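Local coordinates for protein VIRB8 (Agrobacterium tumefaciens, PDB 2CC3) that is a type IV secretion system component of the inner membrane, suggested to play an important role in directing T-DNA transfer to plant cells, at residues E17-R22 and I88-T93; L36-S41 and Q47-F52. All blocks are in the same frame, centred on the assembly; numbering follows the deposited sequence.

Contact 1 of 2, residues E17-R22 and I88-T93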
loop_
_atom_site.group_PDB
_atom_site.type_symbol
_atom_site.label_atom_id
_atom_site.label_comp_id
_atom_site.label_asym_id
_atom_site.label_seq_id
_atom_site.Cartn_x
_atom_site.Cartn_y
_atom_site.Cartn_z
ATOM N N GLU A 17 1.944 -7.681 -1.316
ATOM C CA GLU A 17 1.994 -6.478 -0.482
ATOM C C GLU A 17 2.769 -6.775 0.820
ATOM O O GLU A 17 3.598 -5.972 1.262
ATOM C CB GLU A 17 0.585 -5.978 -0.205
ATOM C CG GLU A 17 0.528 -4.754 0.668
ATOM C CD GLU A 17 -0.846 -4.537 1.255
ATOM O OE1 GLU A 17 -1.811 -5.293 0.908
ATOM O OE2 GLU A 17 -0.954 -3.613 2.088
ATOM N N TYR A 18 2.521 -7.942 1.409
ATOM C CA TYR A 18 3.320 -8.404 2.558
ATOM C C TYR A 18 4.791 -8.386 2.240
ATOM O O TYR A 18 5.600 -7.696 2.907
ATOM C CB TYR A 18 2.903 -9.798 3.053
ATOM C CG TYR A 18 3.600 -10.207 4.357
ATOM C CD1 TYR A 18 3.070 -9.831 5.597
ATOM C CD2 TYR A 18 4.783 -10.972 4.337
ATOM C CE1 TYR A 18 3.699 -10.202 6.791
ATOM C CE2 TYR A 18 5.426 -11.336 5.496
ATOM C CZ TYR A 18 4.889 -10.955 6.730
ATOM O OH TYR A 18 5.527 -11.306 7.896
ATOM N N VAL A 19 5.167 -9.128 1.210
ATOM C CA VAL A 19 6.574 -9.119 0.783
ATOM C C VAL A 19 7.085 -7.706 0.566
ATOM O O VAL A 19 8.115 -7.303 1.136
ATOM C CB VAL A 19 6.771 -9.929 -0.527
ATOM C CG1 VAL A 19 8.234 -9.871 -1.005
ATOM C CG2 VAL A 19 6.336 -11.330 -0.312
ATOM N N ARG A 20 6.360 -6.930 -0.243
ATOM C CA ARG A 20 6.850 -5.618 -0.589
ATOM C C ARG A 20 7.066 -4.780 0.677
ATOM O O ARG A 20 8.111 -4.140 0.831
ATOM C CB ARG A 20 5.873 -4.936 -1.559
ATOM C CG ARG A 20 6.285 -3.582 -2.073
ATOM C CD ARG A 20 5.113 -2.866 -2.826
ATOM N NE ARG A 20 4.039 -2.387 -1.931
ATOM C CZ ARG A 20 3.975 -1.173 -1.355
ATOM N NH1 ARG A 20 4.913 -0.232 -1.548
ATOM N NH2 ARG A 20 2.944 -0.883 -0.574
ATOM N N LEU A 21 6.059 -4.734 1.558
ATOM C CA LEU A 21 6.150 -3.911 2.779
ATOM C C LEU A 21 7.273 -4.395 3.708
ATOM O O LEU A 21 7.950 -3.607 4.355
ATOM C CB LEU A 21 4.801 -3.862 3.534
ATOM C CG LEU A 21 3.637 -3.010 2.996
ATOM C CD1 LEU A 21 2.366 -3.428 3.669
ATOM C CD2 LEU A 21 3.800 -1.495 3.154
ATOM N N ARG A 22 7.482 -5.703 3.752
ATOM C CA ARG A 22 8.476 -6.273 4.647
ATOM C C ARG A 22 9.910 -6.116 4.119
ATOM O O ARG A 22 10.838 -5.910 4.914
ATOM C CB ARG A 22 8.116 -7.726 4.979
ATOM C CG ARG A 22 9.181 -8.423 5.791
ATOM C CD ARG A 22 8.713 -9.682 6.492
ATOM N NE ARG A 22 9.805 -10.180 7.342
ATOM C CZ ARG A 22 9.668 -11.156 8.223
ATOM N NH1 ARG A 22 8.490 -11.735 8.390
ATOM N NH2 ARG A 22 10.696 -11.541 8.944
ATOM N N ILE A 88 7.460 -16.480 -3.763
ATOM C CA ILE A 88 7.456 -15.210 -4.484
ATOM C C ILE A 88 8.860 -14.774 -4.825
ATOM O O ILE A 88 9.651 -14.465 -3.919
ATOM C CB ILE A 88 6.779 -14.094 -3.647
ATOM C CG1 ILE A 88 5.330 -14.461 -3.353
ATOM C CG2 ILE A 88 6.876 -12.753 -4.374
ATOM C CD1 ILE A 88 4.639 -13.508 -2.448
ATOM N N ARG A 89 9.156 -14.723 -6.125
ATOM C CA ARG A 89 10.437 -14.261 -6.614
ATOM C C ARG A 89 10.355 -12.752 -6.827
ATOM O O ARG A 89 9.378 -12.277 -7.395
ATOM C CB ARG A 89 10.777 -14.949 -7.936
ATOM C CG ARG A 89 12.254 -14.930 -8.285
ATOM C CD ARG A 89 12.921 -16.303 -8.128
ATOM N NE ARG A 89 14.378 -16.194 -7.950
ATOM C CZ ARG A 89 15.251 -15.929 -8.916
ATOM N NH1 ARG A 89 14.870 -15.705 -10.162
ATOM N NH2 ARG A 89 16.530 -15.854 -8.630
ATOM N N TYR A 90 11.367 -12.004 -6.368
ATOM C CA TYR A 90 11.359 -10.562 -6.497
ATOM C C TYR A 90 12.765 -10.076 -6.620
ATOM O O TYR A 90 13.675 -10.725 -6.149
ATOM C CB TYR A 90 10.643 -9.862 -5.298
ATOM C CG TYR A 90 11.252 -10.125 -3.938
ATOM C CD1 TYR A 90 12.136 -9.236 -3.368
ATOM C CD2 TYR A 90 10.937 -11.285 -3.231
ATOM C CE1 TYR A 90 12.712 -9.489 -2.143
ATOM C CE2 TYR A 90 11.489 -11.544 -2.015
ATOM C CZ TYR A 90 12.391 -10.651 -1.469
ATOM O OH TYR A 90 12.945 -10.922 -0.229
ATOM N N LYS A 91 12.923 -8.935 -7.273
ATOM C CA LYS A 91 14.181 -8.229 -7.379
ATOM C C LYS A 91 14.226 -7.140 -6.348
ATOM O O LYS A 91 13.245 -6.394 -6.173
ATOM C CB LYS A 91 14.291 -7.604 -8.772
ATOM C CG LYS A 91 15.548 -6.763 -9.002
ATOM C CD LYS A 91 15.694 -6.480 -10.496
ATOM C CE LYS A 91 16.679 -5.337 -10.798
ATOM N NZ LYS A 91 16.018 -4.069 -11.254
ATOM N N ARG A 92 15.381 -7.018 -5.689
ATOM C CA ARG A 92 15.567 -6.052 -4.619
ATOM C C ARG A 92 16.706 -5.090 -4.957
ATOM O O ARG A 92 17.817 -5.511 -5.239
ATOM C CB ARG A 92 15.845 -6.780 -3.314
ATOM C CG ARG A 92 15.362 -6.069 -2.056
ATOM C CD ARG A 92 16.545 -5.603 -1.269
ATOM N NE ARG A 92 16.506 -6.060 0.110
ATOM C CZ ARG A 92 17.568 -6.464 0.810
ATOM N NH1 ARG A 92 18.782 -6.512 0.255
ATOM N NH2 ARG A 92 17.408 -6.845 2.072
ATOM N N THR A 93 16.411 -3.795 -4.921
ATOM C CA THR A 93 17.348 -2.776 -5.342
ATOM C C THR A 93 17.700 -1.908 -4.151
ATOM O O THR A 93 16.812 -1.354 -3.487
ATOM C CB THR A 93 16.720 -1.902 -6.445
ATOM O OG1 THR A 93 16.152 -2.745 -7.456
ATOM C CG2 THR A 93 17.744 -1.002 -7.056
#
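Val19 of helix 6-23 meets Ile88 and Tyr90 of strand 85-96, and its two methyls divide the work. From CA, the bond to CB already points at the strand. CB itself touches neither residue closely; it serves as the fork. One branch, CG1, lies anti to the backbone N (chi1 178°) and goes to Tyr90. It sits over one face of the ring, 4.0 Å from the ring centroid and 22° off the ring normal. This is a CH-pi contact. The methyl is shifted toward the rim, and its nearest ring atoms are CD2 and CE2, with Val19 CG1 to Tyr90 CD2 at 3.8 Å. The other branch, CG2, ends on the tip of Ile88. Val19 CG2 and Ile88 CD1 are 3.5 Å apart, a snug fit for two methyl carbons. The two aliphatic side chains run past each other in opposite directions.

The contact joins the long N-terminal helix to the antiparallel sheet of the periplasmic domain. VirB8 belongs to the NTF2 clan, and a helix packed on a curved sheet is characteristic of that fold. Ile88 and Tyr90 are two apart on the strand, so both point to the helix side. Arg89 between them points away and forms a salt bridge with Asp140.

No hydrogen bond crosses between 17-22 and 88-93. Tyr90 OH is instead hydrogen-bonded to Thr137 OG1 on strand 130-139, and its ring also meets that of Trp106 with nearly parallel planes. Leu15 and Trp16, one turn earlier in the helix, add to the packing on Ile88. On the helix, Arg22 NH1 donates to Tyr18 OH at 3.0 Å, with the hydroxyl oxygen close to the guanidinium plane.

Contact 2 of 2, residues L36-S41 and Q47-F52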
loop_
_atom_site.group_PDB
_atom_site.type_symbol
_atom_site.label_atom_id
_atom_site.label_comp_id
_atom_site.label_asym_id
_atom_site.label_seq_id
_atom_site.Cartn_x
_atom_site.Cartn_y
_atom_site.Cartn_z
ATOM N N LEU A 36 1.575 -2.536 9.372
ATOM C CA LEU A 36 0.904 -3.472 8.466
ATOM C C LEU A 36 1.595 -4.857 8.458
ATOM O O LEU A 36 0.944 -5.858 8.595
ATOM C CB LEU A 36 0.773 -2.895 7.033
ATOM C CG LEU A 36 -0.463 -2.104 6.535
ATOM C CD1 LEU A 36 -0.581 -2.177 5.015
ATOM C CD2 LEU A 36 -1.782 -2.579 7.156
ATOM N N VAL A 37 2.919 -4.898 8.323
ATOM C CA VAL A 37 3.641 -6.169 8.361
ATOM C C VAL A 37 3.346 -6.924 9.661
ATOM O O VAL A 37 2.996 -8.097 9.617
ATOM C CB VAL A 37 5.185 -5.998 8.186
ATOM C CG1 VAL A 37 5.884 -7.295 8.534
ATOM C CG2 VAL A 37 5.516 -5.581 6.737
ATOM N N SER A 38 3.464 -6.235 10.802
ATOM C CA SER A 38 3.203 -6.839 12.148
ATOM C C SER A 38 1.791 -7.399 12.314
ATOM O O SER A 38 1.598 -8.454 12.907
ATOM C CB SER A 38 3.454 -5.804 13.264
ATOM O OG SER A 38 4.760 -5.231 13.174
ATOM N N ASN A 39 0.798 -6.673 11.804
ATOM C CA ASN A 39 -0.611 -7.073 11.963
ATOM C C ASN A 39 -0.992 -8.295 11.143
ATOM O O ASN A 39 -1.866 -9.077 11.519
ATOM C CB ASN A 39 -1.526 -5.897 11.615
ATOM C CG ASN A 39 -1.494 -4.823 12.672
ATOM O OD1 ASN A 39 -1.416 -5.126 13.857
ATOM N ND2 ASN A 39 -1.559 -3.564 12.251
ATOM N N PHE A 40 -0.315 -8.436 10.013
ATOM C CA PHE A 40 -0.488 -9.527 9.070
ATOM C C PHE A 40 0.166 -10.866 9.527
ATOM O O PHE A 40 -0.064 -11.903 8.913
ATOM C CB PHE A 40 0.213 -9.130 7.753
ATOM C CG PHE A 40 -0.702 -8.573 6.663
ATOM C CD1 PHE A 40 -0.835 -7.189 6.470
ATOM C CD2 PHE A 40 -1.353 -9.423 5.771
ATOM C CE1 PHE A 40 -1.657 -6.655 5.434
ATOM C CE2 PHE A 40 -2.174 -8.904 4.735
ATOM C CZ PHE A 40 -2.318 -7.521 4.570
ATOM N N SER A 41 1.009 -10.829 10.565
ATOM C CA SER A 41 1.857 -11.974 10.923
ATOM C C SER A 41 1.435 -12.654 12.216
ATOM O O SER A 41 1.147 -11.982 13.195
ATOM C CB SER A 41 3.283 -11.484 11.079
ATOM O OG SER A 41 3.710 -10.843 9.890
ATOM N N GLN A 47 7.483 -11.631 15.573
ATOM C CA GLN A 47 8.635 -11.429 16.430
ATOM C C GLN A 47 9.945 -11.493 15.665
ATOM O O GLN A 47 10.824 -10.678 15.904
ATOM C CB GLN A 47 8.606 -12.416 17.592
ATOM C CG GLN A 47 7.515 -12.069 18.575
ATOM C CD GLN A 47 7.026 -13.268 19.334
ATOM O OE1 GLN A 47 7.063 -14.397 18.843
ATOM N NE2 GLN A 47 6.534 -13.031 20.543
ATOM N N ASN A 48 10.072 -12.445 14.744
ATOM C CA ASN A 48 11.220 -12.476 13.826
ATOM C C ASN A 48 11.370 -11.151 13.074
ATOM O O ASN A 48 12.450 -10.570 13.014
ATOM C CB ASN A 48 11.076 -13.644 12.854
ATOM C CG ASN A 48 12.260 -13.778 11.884
ATOM O OD1 ASN A 48 12.081 -13.728 10.658
ATOM N ND2 ASN A 48 13.456 -13.965 12.425
ATOM N N TYR A 49 10.273 -10.646 12.525
ATOM C CA TYR A 49 10.344 -9.401 11.767
ATOM C C TYR A 49 10.731 -8.211 12.643
ATOM O O TYR A 49 11.603 -7.397 12.267
ATOM C CB TYR A 49 9.006 -9.121 11.056
ATOM C CG TYR A 49 8.874 -7.692 10.528
ATOM C CD1 TYR A 49 9.646 -7.257 9.431
ATOM C CD2 TYR A 49 7.971 -6.784 11.122
ATOM C CE1 TYR A 49 9.546 -5.951 8.936
ATOM C CE2 TYR A 49 7.847 -5.462 10.634
ATOM C CZ TYR A 49 8.642 -5.063 9.540
ATOM O OH TYR A 49 8.542 -3.789 9.047
ATOM N N GLN A 50 10.076 -8.111 13.807
ATOM C CA GLN A 50 10.293 -7.001 14.726
ATOM C C GLN A 50 11.697 -6.939 15.315
ATOM O O GLN A 50 12.257 -5.840 15.464
ATOM C CB GLN A 50 9.225 -6.995 15.827
ATOM C CG GLN A 50 7.842 -6.606 15.298
ATOM C CD GLN A 50 6.761 -6.491 16.367
ATOM O OE1 GLN A 50 6.850 -7.088 17.430
ATOM N NE2 GLN A 50 5.704 -5.733 16.056
ATOM N N GLN A 51 12.270 -8.107 15.622
ATOM C CA GLN A 51 13.618 -8.195 16.175
ATOM C C GLN A 51 14.674 -7.821 15.134
ATOM O O GLN A 51 15.727 -7.280 15.466
ATOM C CB GLN A 51 13.878 -9.601 16.728
ATOM C CG GLN A 51 14.721 -9.618 18.009
ATOM C CD GLN A 51 16.193 -9.336 17.745
ATOM O OE1 GLN A 51 16.741 -9.734 16.706
ATOM N NE2 GLN A 51 16.840 -8.644 18.682
ATOM N N PHE A 52 14.379 -8.119 13.874
ATOM C CA PHE A 52 15.242 -7.720 12.781
ATOM C C PHE A 52 15.148 -6.205 12.506
ATOM O O PHE A 52 16.157 -5.491 12.481
ATOM C CB PHE A 52 14.943 -8.526 11.507
ATOM C CG PHE A 52 15.541 -7.915 10.288
ATOM C CD1 PHE A 52 16.922 -7.889 10.129
ATOM C CD2 PHE A 52 14.741 -7.276 9.345
ATOM C CE1 PHE A 52 17.488 -7.281 9.046
ATOM C CE2 PHE A 52 15.315 -6.660 8.237
ATOM C CZ PHE A 52 16.682 -6.668 8.088
#
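Val37 CG1 sits almost over the centre of the Tyr49 ring, and this is the tight part of the contact between 36-41 and 47-52. The methyl is 3.4 Å from the ring centroid and only 13° off the ring normal, a close CH-pi contact. Its nearest ring atoms are CD2 and CE2; Val37 CG1 to Tyr49 CD2 is 3.4 Å. Val37 CB also faces the ring, 3.7 Å from Tyr49 CE2. The two side chains cross at about a right angle. Tyr49 has CG anti to its own backbone N (chi1 166°), which carries the ring across to helix 30-39 and lays its face against the valine.

The other part is polar and looser. Gln50 is partly exposed, and its CB does not point at the opposite helix. Its extended chain still brings the amide across. Gln50 NE2 donates to Ser38 OG at 3.1 Å, with an N-H...O angle of 145° and the oxygen tilted from the amide plane. Ser38 OG also has a hydrogen bond to Tyr34 O, one turn back, so the hydroxyl is held from both helices. Ser38 OG lies near the plane of the Tyr49 ring, at its edge, between the apolar and polar parts.

The contact packs two consecutive helices, 30-39 and 43-53, against each other across the short turn that joins them. Ser41 OG donates back to Val37 O at 2.9 Å. Helix 6-23 flanks the pair: Tyr18 touches Phe40, and Arg22 touches Tyr49. The backbone of Phe40 bonds to Val132, which ties this part of the chain to strand 130-139 of the sheet.

Both contacts are buried, but the centre of contact 1 lies about 5 Å from the centre of the chain, that of contact 2 about 10 Å. Contact 1 joins helix to sheet and is purely apolar across its segments. Contact 2 joins helix to helix and adds a hydrogen bond at a partly exposed glutamine. In each, a valine methyl lies over one tyrosine face. They share no segment, yet they touch through helix 6-23: Tyr18 OH is hydrogen-bonded to Ser41 OG, Arg22 NH2 reaches Asn48 OD1 in a weak hydrogen bond, and Leu21 packs on Leu36. Helix 6-23 thus lies between the sheet and the helix pair.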